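Local coordinates for protein MIPZ (Caulobacter crescentus, PDB 2XJ9) that is an ATPase that inhibits cell division and positions the division plane, forming a gradient through localized dimerization and nucleoid binding, at residues R44-T47 with F52-R55; R56-N61 with F230-A235; L143-P148 with E152-S157. The protein carries 1 engineered substitution. One frame throughout, in Å; residues are numbered along the deposited sequence.

How the contacts relate
Contacts 1 and 2 lie one after the other along helix 47-62, with centres 12 Å apart. They meet where Arg55 NH1, 3.2 Å from Gly231 O, probably hydrogen-bonds to the loop 230-235. Contact 1 borders the nucleotide: Gln45 lines the AGS pocket and Thr47 belongs to the magnesium site, while the side chain of Phe230 in contact 2 is about 13 Å from AGS. Contact 3 lies across the chain's centre, its centre about 35 Å from that of contact 1 and about 42 Å from that of contact 2. In the dimer, contact 3 of one subunit meets contact 2 of the other: Pro148 packs on Ala57, Trp58 and Phe230 of the second subunit.

Contact 1: R44-T47 with F52-R55; sequences RQRT and FENR. With AGS (phosphothiophosphoric acid-adenylate ester), chain D.
Arg46 and Glu53 reach across the start of helix 47-62 and join in a salt bridge, with Arg46 NH2 3.0 Å from Glu53 OE2. The two side chains cross at about a right angle. The carboxylate oxygen comes to the edge of the guanidinium, in its plane, yet the two flat groups are turned 48° against each other, and the bridge is single-point, one nitrogen to one oxygen, and not bidentate. Glu53 runs extended beyond CG along the flank of the helix. Arg46, at the N-cap position, does not set out toward the helix; the bend at its third torsion (chi3 43°) helps bring NH2 to the acid. The other terminal nitrogen, NH1, makes a weak hydrogen bond to Asn73 OD1, so the guanidinium spans the helix and a neighbouring loop. On the nucleotide side of the same segment, Gln45 lies against the thiophosphate end of AGS, and Thr47, at the first turn of the helix, belongs with Ser19 to the magnesium site. Arg44 forms a salt bridge to Glu12 of the second subunit. The position between strand 36-40 and the helix is consistent with the first switch region of MinD/ParA-type P-loop ATPases. The bridge lies at the surface, where solvent would probably weaken it, and it links the residue just before the metal-binding threonine to the second turn of the helix.

Contact 2: R56-N61 with F230-A235; sequences RAWLDN and FGLTIA
Trp58 lays one face of its indole against the loop 230-235, and both Phe230 and Leu232 sit over that face. Leu232 CD1 stands 4.2 Å from the centroid of the six-membered ring, only 9° off the normal, a CH-pi contact, while CD2 of the same leucine lies 3.8 Å from Trp58 CE3. Phe230 takes the other half of the indole: its CB makes a second CH-pi contact, 4.2 Å from the centroid of the five-membered ring. Its phenyl ring points an edge at the indole in an offset edge-to-face pair, with planes at 60° and centroids 5.3 Å apart; here Phe230 CD2 lies 3.8 Å from Trp58 CD1. The Phe230 carbonyl oxygen comes 3.4 Å from Trp58 CB. With CG opposite the backbone nitrogen (chi1 -174°), the indole swings off the helix to lie across the loop. The contact thus closes a long excursion of the chain in this P-loop ATPase fold, tying the helix after strand 36-40 to the connection that follows strand 213-215, the last of a seven-stranded parallel sheet. Replacing Trp58 by an alanine would probably leave Phe230 and Leu232 without their shared aromatic surface and open a gap between helix and loop. Leu59 CD2 lies at the indole edge, in plane, and Leu59 itself packs on Ile64 and Leu66. On the loop side, Leu232 also touches Pro243, and Thr233 N is hydrogen-bonded to Asp236 OD1. Pro148 of the second subunit rests on both Trp58 and Phe230, which places this aromatic pair at the dimer interface.

Contact 3: L143-P148 with E152-S157; sequences LGTVDP and ELTKPS
Thr145 and Lys155 form the hydrogen-bonded pair of a short antiparallel hairpin: Thr145 N donates to Lys155 O at 2.8 Å, nearly in line with the carbonyl. The Thr145 carbonyl is gripped by the residue before Lys155, with Thr154 N 3.1 Å from Thr145 O and an almost straight N-H...O angle of 172°. Thr154 and Lys155 therefore both lie opposite Thr145, a classic beta bulge. Nearer helix 158-168 a third bond, from Ser157 N to Leu143 O (2.9 Å), is bent and weak; the same carbonyl also accepts from Ser160 OG, and Ser157 OG is hydrogen-bonded to Asp141 O. Between these bonds Gly144 and Pro156 form a non-hydrogen-bonded pair, a place where the missing N-H of proline costs no bond to the partner strand. Gly144 brings its bare CA alongside the Lys155 carbonyl, 3.4 Å from Lys155 O. Outside the backbone ladder, Lys155 holds CG between its N and carbonyl carbon (chi1 89°), which lays the aliphatic chain obliquely across Thr145, with Lys155 CE 3.8 Å from Thr145 CB. Its NZ then curls back to a weak bond with Pro156 O. Thr154 and Thr145 lie side by side and point the same way, though their methyls are modelled too close for the exact spacing to be trusted. Farther out Val146 CG1 rests 3.9 Å from Glu152 CA, and Asp147 CB lies 3.3 Å from Glu152 O. Leu143 and Leu153 both pack on Leu206 of helix 194-210, and Pro148 packs on Ala57 of the second subunit. Two good main-chain bonds and one weak one join the strands, no side-chain hydrogen bond or salt bridge crosses between them, and their register therefore probably depends mainly on the backbone.

Contact 1: R44-T47 with F52-R55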
ATOM      1  N   ARG A  44      12.197   1.055  -6.934  1.00 44.61           N
ATOM      2  CA  ARG A  44      11.632   2.289  -7.504  1.00 36.18           C
ATOM      3  C   ARG A  44      11.176   3.302  -6.436  1.00 36.72           C
ATOM      4  O   ARG A  44      11.668   4.442  -6.409  1.00 37.00           O
ATOM      5  CB  ARG A  44      10.503   1.987  -8.496  1.00 35.81           C
ATOM      6  CG  ARG A  44      10.787   0.800  -9.378  1.00 36.24           C
ATOM      7  CD  ARG A  44      10.541   1.044 -10.851  1.00 46.19           C
ATOM      8  NE  ARG A  44       9.409   1.870 -11.126  1.00 47.15           N
ATOM      9  CZ  ARG A  44       9.230   2.816 -12.043  1.00 45.63           C
ATOM     10  NH1 ARG A  44      10.144   3.207 -12.917  1.00 51.17           N
ATOM     11  NH2 ARG A  44       8.045   3.400 -12.036  1.00 49.98           N
ATOM     12  N   GLN A  45      10.248   2.901  -5.564  1.00 36.01           N
ATOM     13  CA  GLN A  45       9.714   3.831  -4.563  1.00 32.41           C
ATOM     14  C   GLN A  45      10.786   4.343  -3.627  1.00 37.38           C
ATOM     15  O   GLN A  45      10.925   5.552  -3.457  1.00 41.62           O
ATOM     16  CB  GLN A  45       8.639   3.189  -3.718  1.00 33.57           C
ATOM     17  CG  GLN A  45       7.421   2.766  -4.451  1.00 44.98           C
ATOM     18  CD  GLN A  45       6.275   2.565  -3.502  1.00 46.05           C
ATOM     19  OE1 GLN A  45       5.348   1.803  -3.784  1.00 56.14           O
ATOM     20  NE2 GLN A  45       6.332   3.246  -2.356  1.00 28.57           N
ATOM     21  N   ARG A  46      11.506   3.411  -3.000  1.00 31.51           N
ATOM     22  CA  ARG A  46      12.660   3.737  -2.196  1.00 31.03           C
ATOM     23  C   ARG A  46      12.297   4.678  -1.072  1.00 34.22           C
ATOM     24  O   ARG A  46      13.023   5.646  -0.814  1.00 28.98           O
ATOM     25  CB  ARG A  46      13.726   4.371  -3.070  1.00 25.25           C
ATOM     26  CG  ARG A  46      14.336   3.400  -4.027  1.00 35.55           C
ATOM     27  CD  ARG A  46      15.169   4.111  -5.062  1.00 46.59           C
ATOM     28  NE  ARG A  46      16.008   5.167  -4.492  1.00 54.87           N
ATOM     29  CZ  ARG A  46      17.082   4.945  -3.735  1.00 54.86           C
ATOM     30  NH1 ARG A  46      17.437   3.698  -3.430  1.00 40.65           N
ATOM     31  NH2 ARG A  46      17.787   5.972  -3.270  1.00 41.28           N
ATOM     32  N   THR A  47      11.185   4.387  -0.396  1.00 31.39           N
ATOM     33  CA  THR A  47      10.693   5.253   0.688  1.00 32.33           C
ATOM     34  C   THR A  47      11.684   5.441   1.864  1.00 35.61           C
ATOM     35  O   THR A  47      11.925   6.571   2.314  1.00 30.96           O
ATOM     36  CB  THR A  47       9.336   4.762   1.242  1.00 29.86           C
ATOM     37  OG1 THR A  47       8.435   4.452   0.166  1.00 31.25           O
ATOM     38  CG2 THR A  47       8.721   5.805   2.165  1.00 20.57           C
ATOM     39  N   PHE A  52      15.923   9.067   4.301  1.00 36.80           N
ATOM     40  CA  PHE A  52      17.251   9.417   4.797  1.00 32.80           C
ATOM     41  C   PHE A  52      18.040  10.349   3.883  1.00 34.45           C
ATOM     42  O   PHE A  52      18.888  11.108   4.351  1.00 40.36           O
ATOM     43  CB  PHE A  52      18.036   8.164   5.181  1.00 26.25           C
ATOM     44  CG  PHE A  52      17.473   7.461   6.375  1.00 23.18           C
ATOM     45  CD1 PHE A  52      16.797   6.268   6.243  1.00 25.23           C
ATOM     46  CD2 PHE A  52      17.584   8.022   7.634  1.00 23.85           C
ATOM     47  CE1 PHE A  52      16.268   5.635   7.345  1.00 25.49           C
ATOM     48  CE2 PHE A  52      17.059   7.404   8.736  1.00 21.50           C
ATOM     49  CZ  PHE A  52      16.398   6.208   8.596  1.00 26.23           C
ATOM     50  N   GLU A  53      17.764  10.319   2.585  1.00 29.13           N
ATOM     51  CA  GLU A  53      18.251  11.407   1.737  1.00 38.00           C
ATOM     52  C   GLU A  53      17.699  12.774   2.177  1.00 40.12           C
ATOM     53  O   GLU A  53      18.403  13.777   2.085  1.00 44.08           O
ATOM     54  CB  GLU A  53      17.925  11.163   0.272  1.00 32.15           C
ATOM     55  CG  GLU A  53      18.551   9.915  -0.273  1.00 44.22           C
ATOM     56  CD  GLU A  53      18.097   9.603  -1.680  1.00 63.87           C
ATOM     57  OE1 GLU A  53      17.173  10.315  -2.178  1.00 58.59           O
ATOM     58  OE2 GLU A  53      18.670   8.643  -2.268  1.00 55.52           O
ATOM     59  N   ASN A  54      16.453  12.809   2.654  1.00 31.41           N
ATOM     60  CA  ASN A  54      15.865  14.044   3.143  1.00 39.11           C
ATOM     61  C   ASN A  54      16.468  14.449   4.479  1.00 41.27           C
ATOM     62  O   ASN A  54      16.569  15.635   4.780  1.00 45.09           O
ATOM     63  CB  ASN A  54      14.338  13.921   3.279  1.00 48.96           C
ATOM     64  CG  ASN A  54      13.641  13.628   1.954  1.00 41.86           C
ATOM     65  OD1 ASN A  54      14.088  14.057   0.893  1.00 36.74           O
ATOM     66  ND2 ASN A  54      12.536  12.889   2.020  1.00 35.75           N
ATOM     67  N   ARG A  55      16.859  13.460   5.282  1.00 36.51           N
ATOM     68  CA  ARG A  55      17.445  13.724   6.591  1.00 33.25           C
ATOM     69  C   ARG A  55      18.804  14.344   6.390  1.00 41.01           C
ATOM     70  O   ARG A  55      19.122  15.401   6.943  1.00 42.86           O
ATOM     71  CB  ARG A  55      17.600  12.428   7.364  1.00 37.91           C
ATOM     72  CG  ARG A  55      18.019  12.578   8.823  1.00 36.37           C
ATOM     73  CD  ARG A  55      17.894  11.226   9.502  1.00 29.89           C
ATOM     74  NE  ARG A  55      18.204  11.244  10.918  1.00 33.15           N
ATOM     75  CZ  ARG A  55      17.299  11.286  11.887  1.00 33.97           C
ATOM     76  NH1 ARG A  55      16.022  11.331  11.599  1.00 39.40           N
ATOM     77  NH2 ARG A  55      17.671  11.292  13.156  1.00 43.41           N
TER
HETATM   78  PG  AGS D1272       4.267   0.029   0.061  1.00 39.18           P
HETATM   79  S1G AGS D1272       3.654  -1.257  -0.494  1.00 21.85           S
HETATM   80  O2G AGS D1272       4.035   1.272  -0.770  1.00 23.85           O
HETATM   81  O3G AGS D1272       5.717  -0.052   0.490  1.00 32.58           O
HETATM   82  PB  AGS D1272       4.191   0.445   2.902  1.00 20.83           P
HETATM   83  O1B AGS D1272       3.892  -0.870   3.588  1.00 20.98           O
HETATM   84  O2B AGS D1272       5.573   1.019   2.717  1.00 20.27           O
HETATM   85  O3B AGS D1272       3.486   0.324   1.451  1.00 27.16           O
HETATM   86  PA  AGS D1272       3.731   2.932   4.210  1.00 21.73           P
HETATM   87  O1A AGS D1272       4.721   2.757   5.343  1.00 25.24           O
HETATM   88  O2A AGS D1272       4.076   3.822   3.072  1.00 16.91           O
HETATM   89  O3A AGS D1272       3.274   1.519   3.648  1.00 22.25           O
HETATM   90  O5' AGS D1272       2.321   3.390   4.814  1.00 24.87           O
HETATM   91  C5' AGS D1272       1.219   3.587   3.945  1.00 23.47           C
HETATM   92  C4' AGS D1272       0.669   5.014   4.100  1.00 24.45           C
HETATM   93  O4' AGS D1272       0.222   5.099   5.428  1.00 28.71           O
HETATM   94  C3' AGS D1272       1.688   6.132   3.975  1.00 21.46           C
HETATM   95  O3' AGS D1272       1.040   7.282   3.460  1.00 22.40           O
HETATM   96  C2' AGS D1272       2.131   6.488   5.377  1.00 23.15           C
HETATM   97  O2' AGS D1272       2.486   7.878   5.407  1.00 22.36           O
HETATM   98  C1' AGS D1272       0.879   6.138   6.153  1.00 24.68           C
HETATM   99  N9  AGS D1272       0.966   5.516   7.494  1.00 30.78           N
HETATM  100  C8  AGS D1272       1.405   4.266   7.772  1.00 34.78           C
HETATM  101  N7  AGS D1272       1.295   3.988   9.102  1.00 36.68           N
HETATM  102  C5  AGS D1272       0.748   5.078   9.670  1.00 28.44           C
HETATM  103  C6  AGS D1272       0.358   5.455  11.020  1.00 26.56           C
HETATM  104  N6  AGS D1272       0.542   4.587  12.034  1.00 33.91           N
HETATM  105  N1  AGS D1272      -0.185   6.679  11.186  1.00 28.28           N
HETATM  106  C2  AGS D1272      -0.365   7.555  10.185  1.00 23.59           C
HETATM  107  N3  AGS D1272      -0.031   7.283   8.926  1.00 22.28           N
HETATM  108  C4  AGS D1272       0.515   6.079   8.619  1.00 29.75           C

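Contact 2: R56-N61 with F230-A235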
ATOM      1  N   ARG A  56      19.606  13.646   5.598  1.00 42.29           N
ATOM      2  CA  ARG A  56      20.884  14.123   5.107  1.00 35.64           C
ATOM      3  C   ARG A  56      20.787  15.579   4.653  1.00 39.79           C
ATOM      4  O   ARG A  56      21.412  16.453   5.234  1.00 39.08           O
ATOM      5  CB  ARG A  56      21.324  13.210   3.949  1.00 43.67           C
ATOM      6  CG  ARG A  56      22.706  13.478   3.349  1.00 50.70           C
ATOM      7  CD  ARG A  56      23.836  13.415   4.382  1.00 46.08           C
ATOM      8  NE  ARG A  56      23.710  14.481   5.371  1.00 57.87           N
ATOM      9  CZ  ARG A  56      24.654  14.814   6.243  1.00 58.89           C
ATOM     10  NH1 ARG A  56      24.447  15.796   7.122  1.00 38.45           N
ATOM     11  NH2 ARG A  56      25.807  14.157   6.237  1.00 79.38           N
ATOM     12  N   ALA A  57      19.978  15.840   3.628  1.00 50.01           N
ATOM     13  CA  ALA A  57      19.834  17.187   3.075  1.00 41.76           C
ATOM     14  C   ALA A  57      19.341  18.216   4.074  1.00 39.74           C
ATOM     15  O   ALA A  57      19.725  19.377   3.992  1.00 41.29           O
ATOM     16  CB  ALA A  57      18.938  17.172   1.868  1.00 49.22           C
ATOM     17  N   TRP A  58      18.493  17.794   5.010  1.00 40.71           N
ATOM     18  CA  TRP A  58      17.927  18.706   6.004  1.00 41.38           C
ATOM     19  C   TRP A  58      18.906  19.068   7.140  1.00 52.93           C
ATOM     20  O   TRP A  58      19.187  20.250   7.374  1.00 52.92           O
ATOM     21  CB  TRP A  58      16.633  18.140   6.581  1.00 38.41           C
ATOM     22  CG  TRP A  58      15.937  19.103   7.498  1.00 44.58           C
ATOM     23  CD1 TRP A  58      14.999  20.025   7.150  1.00 45.30           C
ATOM     24  CD2 TRP A  58      16.134  19.247   8.909  1.00 48.65           C
ATOM     25  NE1 TRP A  58      14.592  20.730   8.252  1.00 39.81           N
ATOM     26  CE2 TRP A  58      15.276  20.277   9.345  1.00 46.72           C
ATOM     27  CE3 TRP A  58      16.948  18.607   9.846  1.00 51.52           C
ATOM     28  CZ2 TRP A  58      15.205  20.678  10.676  1.00 49.10           C
ATOM     29  CZ3 TRP A  58      16.879  19.007  11.171  1.00 54.89           C
ATOM     30  CH2 TRP A  58      16.008  20.032  11.574  1.00 45.61           C
ATOM     31  N   LEU A  59      19.414  18.057   7.848  1.00 51.16           N
ATOM     32  CA  LEU A  59      20.433  18.267   8.881  1.00 52.36           C
ATOM     33  C   LEU A  59      21.576  19.124   8.362  1.00 54.26           C
ATOM     34  O   LEU A  59      22.053  20.040   9.032  1.00 56.07           O
ATOM     35  CB  LEU A  59      21.013  16.935   9.352  1.00 45.05           C
ATOM     36  CG  LEU A  59      20.139  16.058  10.241  1.00 44.53           C
ATOM     37  CD1 LEU A  59      20.743  14.683  10.396  1.00 41.61           C
ATOM     38  CD2 LEU A  59      19.956  16.711  11.584  1.00 45.43           C
ATOM     39  N   ASP A  60      22.035  18.796   7.167  1.00 44.61           N
ATOM     40  CA  ASP A  60      23.022  19.608   6.488  1.00 54.06           C
ATOM     41  C   ASP A  60      22.614  21.092   6.457  1.00 62.74           C
ATOM     42  O   ASP A  60      23.282  21.936   7.046  1.00 63.18           O
ATOM     43  CB  ASP A  60      23.238  19.062   5.081  1.00 59.69           C
ATOM     44  CG  ASP A  60      24.210  19.889   4.275  1.00 68.35           C
ATOM     45  OD1 ASP A  60      24.105  21.135   4.321  1.00 69.31           O
ATOM     46  OD2 ASP A  60      25.069  19.288   3.590  1.00 74.27           O
ATOM     47  N   ASN A  61      21.513  21.411   5.782  1.00 61.08           N
ATOM     48  CA  ASN A  61      21.055  22.792   5.699  1.00 55.95           C
ATOM     49  C   ASN A  61      20.916  23.519   7.040  1.00 60.29           C
ATOM     50  O   ASN A  61      21.369  24.662   7.161  1.00 58.54           O
ATOM     51  CB  ASN A  61      19.748  22.888   4.929  1.00 55.18           C
ATOM     52  CG  ASN A  61      19.308  24.314   4.732  1.00 57.84           C
ATOM     53  OD1 ASN A  61      18.378  24.793   5.389  1.00 54.76           O
ATOM     54  ND2 ASN A  61      19.992  25.019   3.834  1.00 58.60           N
ATOM     55  N   PHE A 230      11.256  16.042   5.837  1.00 40.08           N
ATOM     56  CA  PHE A 230      12.464  16.513   6.506  1.00 42.16           C
ATOM     57  C   PHE A 230      13.377  15.357   6.858  1.00 45.04           C
ATOM     58  O   PHE A 230      14.539  15.551   7.195  1.00 38.84           O
ATOM     59  CB  PHE A 230      12.109  17.227   7.795  1.00 43.65           C
ATOM     60  CG  PHE A 230      11.079  18.296   7.628  1.00 48.00           C
ATOM     61  CD1 PHE A 230       9.877  18.223   8.305  1.00 46.73           C
ATOM     62  CD2 PHE A 230      11.308  19.370   6.791  1.00 50.61           C
ATOM     63  CE1 PHE A 230       8.936  19.204   8.157  1.00 48.59           C
ATOM     64  CE2 PHE A 230      10.364  20.352   6.642  1.00 45.25           C
ATOM     65  CZ  PHE A 230       9.181  20.269   7.326  1.00 40.01           C
ATOM     66  N   GLY A 231      12.838  14.150   6.777  1.00 44.09           N
ATOM     67  CA  GLY A 231      13.572  12.983   7.200  1.00 38.04           C
ATOM     68  C   GLY A 231      13.799  13.072   8.688  1.00 34.32           C
ATOM     69  O   GLY A 231      14.908  12.971   9.128  1.00 34.00           O
ATOM     70  N   LEU A 232      12.734  13.286   9.449  1.00 37.19           N
ATOM     71  CA  LEU A 232      12.797  13.287  10.899  1.00 33.50           C
ATOM     72  C   LEU A 232      11.667  12.408  11.448  1.00 42.90           C
ATOM     73  O   LEU A 232      10.746  12.038  10.711  1.00 40.56           O
ATOM     74  CB  LEU A 232      12.636  14.709  11.430  1.00 42.17           C
ATOM     75  CG  LEU A 232      13.489  15.888  10.937  1.00 50.76           C
ATOM     76  CD1 LEU A 232      12.943  17.212  11.480  1.00 40.19           C
ATOM     77  CD2 LEU A 232      14.934  15.724  11.335  1.00 45.85           C
ATOM     78  N   THR A 233      11.731  12.080  12.739  1.00 41.81           N
ATOM     79  CA  THR A 233      10.653  11.343  13.407  1.00 38.93           C
ATOM     80  C   THR A 233      10.407  11.929  14.803  1.00 41.50           C
ATOM     81  O   THR A 233      11.090  12.874  15.195  1.00 41.25           O
ATOM     82  CB  THR A 233      10.993   9.846  13.528  1.00 39.93           C
ATOM     83  OG1 THR A 233      11.890   9.652  14.620  1.00 42.72           O
ATOM     84  CG2 THR A 233      11.652   9.342  12.266  1.00 32.08           C
ATOM     85  N   ILE A 234       9.441  11.388  15.548  1.00 38.55           N
ATOM     86  CA  ILE A 234       9.188  11.872  16.913  1.00 47.32           C
ATOM     87  C   ILE A 234      10.439  11.774  17.782  1.00 52.60           C
ATOM     88  O   ILE A 234      10.675  12.607  18.662  1.00 51.44           O
ATOM     89  CB  ILE A 234       8.068  11.091  17.658  1.00 40.16           C
ATOM     90  CG1 ILE A 234       7.488   9.992  16.790  1.00 43.23           C
ATOM     91  CG2 ILE A 234       7.000  12.022  18.158  1.00 44.08           C
ATOM     92  CD1 ILE A 234       8.355   8.776  16.740  1.00 49.04           C
ATOM     93  N   ALA A 235      11.222  10.729  17.547  1.00 46.61           N
ATOM     94  CA  ALA A 235      12.413  10.484  18.326  1.00 42.13           C
ATOM     95  C   ALA A 235      13.431  11.617  18.178  1.00 46.20           C
ATOM     96  O   ALA A 235      14.407  11.668  18.913  1.00 60.17           O
ATOM     97  CB  ALA A 235      13.021   9.164  17.915  1.00 44.10           C
TER

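Contact 3: L143-P148 with E152-S157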
ATOM      1  N   LEU A 143      -2.444 -12.836   4.525  1.00 32.45           N
ATOM      2  CA  LEU A 143      -1.974 -13.771   5.549  1.00 35.13           C
ATOM      3  C   LEU A 143      -2.752 -15.102   5.558  1.00 33.87           C
ATOM      4  O   LEU A 143      -2.147 -16.162   5.598  1.00 41.81           O
ATOM      5  CB  LEU A 143      -1.948 -13.101   6.927  1.00 34.53           C
ATOM      6  CG  LEU A 143      -1.126 -11.804   6.940  1.00 34.01           C
ATOM      7  CD1 LEU A 143      -1.323 -11.017   8.199  1.00 24.80           C
ATOM      8  CD2 LEU A 143       0.352 -12.102   6.732  1.00 37.32           C
ATOM      9  N   GLY A 144      -4.075 -15.051   5.478  1.00 28.87           N
ATOM     10  CA  GLY A 144      -4.882 -16.251   5.550  1.00 33.87           C
ATOM     11  C   GLY A 144      -6.230 -16.118   4.868  1.00 43.40           C
ATOM     12  O   GLY A 144      -6.836 -15.044   4.852  1.00 50.37           O
ATOM     13  N   THR A 145      -6.703 -17.218   4.299  1.00 39.68           N
ATOM     14  CA  THR A 145      -7.959 -17.225   3.584  1.00 36.40           C
ATOM     15  C   THR A 145      -9.136 -17.562   4.487  1.00 55.98           C
ATOM     16  O   THR A 145      -9.159 -18.614   5.130  1.00 60.10           O
ATOM     17  CB  THR A 145      -7.914 -18.199   2.429  1.00 45.79           C
ATOM     18  OG1 THR A 145      -7.472 -17.498   1.256  1.00 48.20           O
ATOM     19  CG2 THR A 145      -9.307 -18.807   2.198  1.00 47.01           C
ATOM     20  N   VAL A 146     -10.109 -16.648   4.523  1.00 64.46           N
ATOM     21  CA  VAL A 146     -11.342 -16.816   5.294  1.00 61.32           C
ATOM     22  C   VAL A 146     -12.535 -17.173   4.384  1.00 68.83           C
ATOM     23  O   VAL A 146     -12.637 -16.695   3.239  1.00 64.46           O
ATOM     24  CB  VAL A 146     -11.665 -15.533   6.093  1.00 53.24           C
ATOM     25  CG1 VAL A 146     -12.914 -15.721   6.927  1.00 52.55           C
ATOM     26  CG2 VAL A 146     -10.489 -15.163   6.969  1.00 54.99           C
ATOM     27  N   ASP A 147     -13.427 -18.017   4.908  1.00 65.90           N
ATOM     28  CA  ASP A 147     -14.660 -18.428   4.226  1.00 64.10           C
ATOM     29  C   ASP A 147     -15.788 -17.338   4.252  1.00 66.38           C
ATOM     30  O   ASP A 147     -16.042 -16.732   5.303  1.00 60.76           O
ATOM     31  CB  ASP A 147     -15.144 -19.706   4.904  1.00 59.68           C
ATOM     32  CG  ASP A 147     -15.893 -20.612   3.976  1.00 64.79           C
ATOM     33  OD1 ASP A 147     -15.255 -21.548   3.441  1.00 74.04           O
ATOM     34  OD2 ASP A 147     -17.114 -20.401   3.805  1.00 55.77           O
ATOM     35  N   PRO A 148     -16.488 -17.106   3.111  1.00 67.44           N
ATOM     36  CA  PRO A 148     -17.498 -16.027   3.045  1.00 66.98           C
ATOM     37  C   PRO A 148     -18.651 -16.192   4.044  1.00 61.53           C
ATOM     38  O   PRO A 148     -19.316 -17.235   4.056  1.00 56.20           O
ATOM     39  CB  PRO A 148     -18.041 -16.124   1.608  1.00 60.80           C
ATOM     40  CG  PRO A 148     -17.038 -16.953   0.851  1.00 58.09           C
ATOM     41  CD  PRO A 148     -16.432 -17.885   1.858  1.00 58.72           C
ATOM     42  N   GLU A 152     -15.821 -19.314   8.649  1.00 86.56           N
ATOM     43  CA  GLU A 152     -14.495 -18.722   8.904  1.00 73.25           C
ATOM     44  C   GLU A 152     -13.248 -19.544   8.447  1.00 82.12           C
ATOM     45  O   GLU A 152     -13.358 -20.412   7.578  1.00 76.97           O
ATOM     46  CB  GLU A 152     -14.384 -18.292  10.369  1.00 83.60           C
ATOM     47  CG  GLU A 152     -15.449 -17.273  10.805  1.00 95.00           C
ATOM     48  CD  GLU A 152     -16.531 -17.879  11.711  1.00110.23           C
ATOM     49  OE1 GLU A 152     -16.386 -19.065  12.096  1.00 98.93           O
ATOM     50  OE2 GLU A 152     -17.520 -17.169  12.041  1.00 98.49           O
ATOM     51  N   LEU A 153     -12.087 -19.263   9.060  1.00 91.20           N
ATOM     52  CA  LEU A 153     -10.723 -19.574   8.528  1.00 80.39           C
ATOM     53  C   LEU A 153     -10.364 -20.994   8.054  1.00 80.61           C
ATOM     54  O   LEU A 153     -10.471 -21.974   8.797  1.00 77.28           O
ATOM     55  CB  LEU A 153      -9.625 -19.063   9.487  1.00 80.39           C
ATOM     56  CG  LEU A 153      -8.191 -19.622   9.418  1.00 76.34           C
ATOM     57  CD1 LEU A 153      -7.740 -19.971   8.005  1.00 69.26           C
ATOM     58  CD2 LEU A 153      -7.202 -18.649  10.068  1.00 60.94           C
ATOM     59  N   THR A 154      -9.861 -21.059   6.823  1.00 79.72           N
ATOM     60  CA  THR A 154      -9.602 -22.325   6.147  1.00 75.75           C
ATOM     61  C   THR A 154      -8.113 -22.644   5.878  1.00 80.33           C
ATOM     62  O   THR A 154      -7.718 -23.822   5.920  1.00 74.45           O
ATOM     63  CB  THR A 154     -10.431 -22.424   4.828  1.00 64.87           C
ATOM     64  OG1 THR A 154     -10.263 -23.722   4.230  1.00 74.76           O
ATOM     65  CG2 THR A 154     -10.032 -21.312   3.829  1.00 61.33           C
ATOM     66  N   LYS A 155      -7.284 -21.629   5.605  1.00 56.64           N
ATOM     67  CA  LYS A 155      -5.906 -21.926   5.199  1.00 53.28           C
ATOM     68  C   LYS A 155      -4.960 -20.724   5.202  1.00 46.68           C
ATOM     69  O   LYS A 155      -5.381 -19.594   5.072  1.00 54.16           O
ATOM     70  CB  LYS A 155      -5.895 -22.560   3.800  1.00 58.30           C
ATOM     71  CG  LYS A 155      -5.818 -21.534   2.685  1.00 58.66           C
ATOM     72  CD  LYS A 155      -6.165 -22.117   1.333  1.00 53.71           C
ATOM     73  CE  LYS A 155      -6.405 -21.000   0.323  1.00 62.44           C
ATOM     74  NZ  LYS A 155      -5.233 -20.075   0.198  1.00 58.11           N
ATOM     75  N   PRO A 156      -3.659 -20.979   5.338  1.00 52.79           N
ATOM     76  CA  PRO A 156      -2.665 -19.916   5.220  1.00 48.34           C
ATOM     77  C   PRO A 156      -2.718 -19.355   3.816  1.00 46.04           C
ATOM     78  O   PRO A 156      -3.335 -19.976   2.952  1.00 46.51           O
ATOM     79  CB  PRO A 156      -1.341 -20.659   5.430  1.00 36.54           C
ATOM     80  CG  PRO A 156      -1.710 -21.853   6.204  1.00 37.74           C
ATOM     81  CD  PRO A 156      -3.039 -22.269   5.677  1.00 50.19           C
ATOM     82  N   SER A 157      -2.056 -18.226   3.586  1.00 42.33           N
ATOM     83  CA  SER A 157      -2.144 -17.541   2.308  1.00 38.56           C
ATOM     84  C   SER A 157      -0.821 -16.947   1.837  1.00 36.01           C
ATOM     85  O   SER A 157       0.157 -16.909   2.579  1.00 38.67           O
ATOM     86  CB  SER A 157      -3.207 -16.446   2.375  1.00 38.03           C
ATOM     87  OG  SER A 157      -3.323 -15.808   1.124  1.00 36.63           O
TER